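Local coordinates for pyoverdine biosynthesis protein PvcB (Pseudomonas aeruginosa, PDB 4YLM) that catalyses the iron- and 2-oxoglutarate-dependent oxidation of tyrosine isonitrile, a step in the biosynthesis of paerucumarin, at residues S155-L160 and L228-R233. Numbering follows the deposited sequence.
Sequences SSELEL and LASLRR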
loop_
_atom_site.group_PDB
_atom_site.type_symbol
_atom_site.label_atom_id
_atom_site.label_comp_id
_atom_site.label_asym_id
_atom_site.label_seq_id
_atom_site.Cartn_x
_atom_site.Cartn_y
_atom_site.Cartn_z
ATOM N N SER A 155 -0.396 0.137 37.447
ATOM C CA SER A 155 -1.826 0.123 37.738
ATOM C C SER A 155 -2.354 1.439 38.299
ATOM O O SER A 155 -3.414 1.910 37.890
ATOM C CB SER A 155 -2.140 -1.002 38.726
ATOM O OG SER A 155 -1.529 -2.213 38.321
ATOM N N SER A 156 -1.626 2.028 39.242
ATOM C CA SER A 156 -2.115 3.229 39.914
ATOM C C SER A 156 -1.893 4.477 39.056
ATOM O O SER A 156 -2.753 5.359 38.993
ATOM C CB SER A 156 -1.488 3.388 41.310
ATOM O OG SER A 156 -0.090 3.628 41.233
ATOM N N GLU A 157 -0.748 4.554 38.392
ATOM C CA GLU A 157 -0.518 5.641 37.438
ATOM C C GLU A 157 -1.640 5.663 36.392
ATOM O O GLU A 157 -2.245 6.702 36.113
ATOM C CB GLU A 157 0.852 5.493 36.768
ATOM C CG GLU A 157 2.030 5.835 37.678
ATOM C CD GLU A 157 3.368 5.504 37.055
ATOM O OE1 GLU A 157 3.463 4.459 36.375
ATOM O OE2 GLU A 157 4.331 6.290 37.226
ATOM N N LEU A 158 -1.930 4.497 35.835
ATOM C CA LEU A 158 -2.924 4.368 34.779
ATOM C C LEU A 158 -4.326 4.787 35.247
ATOM O O LEU A 158 -5.041 5.509 34.538
ATOM C CB LEU A 158 -2.928 2.926 34.263
ATOM C CG LEU A 158 -3.696 2.588 32.988
ATOM C CD1 LEU A 158 -3.222 3.463 31.811
ATOM C CD2 LEU A 158 -3.529 1.106 32.673
ATOM N N GLU A 159 -4.718 4.323 36.435
ATOM C CA GLU A 159 -6.001 4.707 37.033
ATOM C C GLU A 159 -6.126 6.228 37.170
ATOM O O GLU A 159 -7.168 6.810 36.866
ATOM C CB GLU A 159 -6.176 4.044 38.408
ATOM N N LEU A 160 -5.063 6.871 37.629
ATOM C CA LEU A 160 -5.042 8.330 37.706
ATOM C C LEU A 160 -5.208 8.983 36.316
ATOM O O LEU A 160 -6.044 9.872 36.133
ATOM C CB LEU A 160 -3.750 8.810 38.380
ATOM C CG LEU A 160 -3.655 10.286 38.784
ATOM C CD1 LEU A 160 -4.707 10.633 39.828
ATOM C CD2 LEU A 160 -2.256 10.612 39.296
ATOM N N LEU A 228 1.466 14.770 36.762
ATOM C CA LEU A 228 2.555 15.308 35.956
ATOM C C LEU A 228 3.819 14.468 36.039
ATOM O O LEU A 228 4.489 14.246 35.031
ATOM C CB LEU A 228 2.870 16.755 36.340
ATOM C CG LEU A 228 1.758 17.783 36.134
ATOM C CD1 LEU A 228 2.312 19.195 36.346
ATOM C CD2 LEU A 228 1.137 17.648 34.747
ATOM N N ALA A 229 4.152 14.012 37.243
ATOM C CA ALA A 229 5.370 13.244 37.446
ATOM C C ALA A 229 5.314 11.909 36.699
ATOM O O ALA A 229 6.303 11.479 36.118
ATOM C CB ALA A 229 5.608 13.000 38.931
ATOM N N SER A 230 4.161 11.261 36.758
ATOM C CA SER A 230 3.991 9.934 36.199
ATOM C C SER A 230 3.908 10.014 34.677
ATOM O O SER A 230 4.487 9.195 33.985
ATOM C CB SER A 230 2.740 9.272 36.765
ATOM O OG SER A 230 1.580 10.008 36.424
ATOM N N LEU A 231 3.194 11.012 34.169
ATOM C CA LEU A 231 3.142 11.244 32.733
ATOM C C LEU A 231 4.542 11.501 32.196
ATOM O O LEU A 231 4.950 10.900 31.195
ATOM C CB LEU A 231 2.187 12.391 32.403
ATOM C CG LEU A 231 0.710 11.982 32.383
ATOM C CD1 LEU A 231 -0.210 13.207 32.418
ATOM C CD2 LEU A 231 0.402 11.099 31.168
ATOM N N ARG A 232 5.299 12.353 32.886
ATOM C CA ARG A 232 6.661 12.663 32.462
ATOM C C ARG A 232 7.577 11.444 32.527
ATOM O O ARG A 232 8.407 11.244 31.640
ATOM C CB ARG A 232 7.262 13.814 33.276
ATOM C CG ARG A 232 6.792 15.197 32.851
ATOM C CD ARG A 232 7.176 16.282 33.885
ATOM N NE ARG A 232 6.796 17.620 33.430
ATOM C CZ ARG A 232 6.477 18.634 34.232
ATOM N NH1 ARG A 232 6.486 18.479 35.553
ATOM N NH2 ARG A 232 6.140 19.809 33.709
ATOM N N ARG A 233 7.441 10.636 33.575
ATOM C CA ARG A 233 8.283 9.448 33.714
ATOM C C ARG A 233 8.100 8.525 32.505
ATOM O O ARG A 233 9.054 7.939 32.004
ATOM C CB ARG A 233 7.924 8.671 34.983
ATOM C CG ARG A 233 8.797 7.448 35.214
ATOM C CD ARG A 233 8.305 6.585 36.384
ATOM N NE ARG A 233 7.054 5.877 36.104
ATOM C CZ ARG A 233 6.976 4.711 35.469
ATOM N NH1 ARG A 233 8.079 4.113 35.029
ATOM N NH2 ARG A 233 5.795 4.138 35.271
#
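Glu157 and Arg233 tie helix 155-163 to helix 224-235 through a bidentate salt bridge, where the two helices of this TauD/TfdA-family oxygenase pack together away from the iron-binding residues. Glu157 CB leaves the helix on the side of its partner, with CG anti to the carbonyl carbon (chi1 -73°), and the extended chain beyond carries the carboxylate to Arg233. Glu157 CG packs 3.6 Å from Ser230 CB. Glu157 CD lies at the edge of the Arg233 guanidinium, in its plane, and the two oxygens divide the nitrogens: Glu157 OE1 accepts from Arg233 NH2 at 2.6 Å, Glu157 OE2 from Arg233 NE at 3.0 Å. Each oxygen uses its syn lone pair, and the two flat groups lie nearly coplanar, 11° apart. Glutamate is long enough to reach past Ser230, and its two oxygens match the two N-H groups that arginine offers side by side; the Arg233 chain, bent at chi3 (70°), presents that side to the acid. Arg233 NH2 also donates to the carbonyl of Leu152. Small Ser230 suits the close approach of the helices, Glu157 CA and Ser230 CA being 6.3 Å apart. Ser230 OG bonds to the carbonyls of Glu226 and Leu227 in its own helix and to Trp161 NE1, while Ser230 CB touches Glu157 OE2 at 3.4 Å.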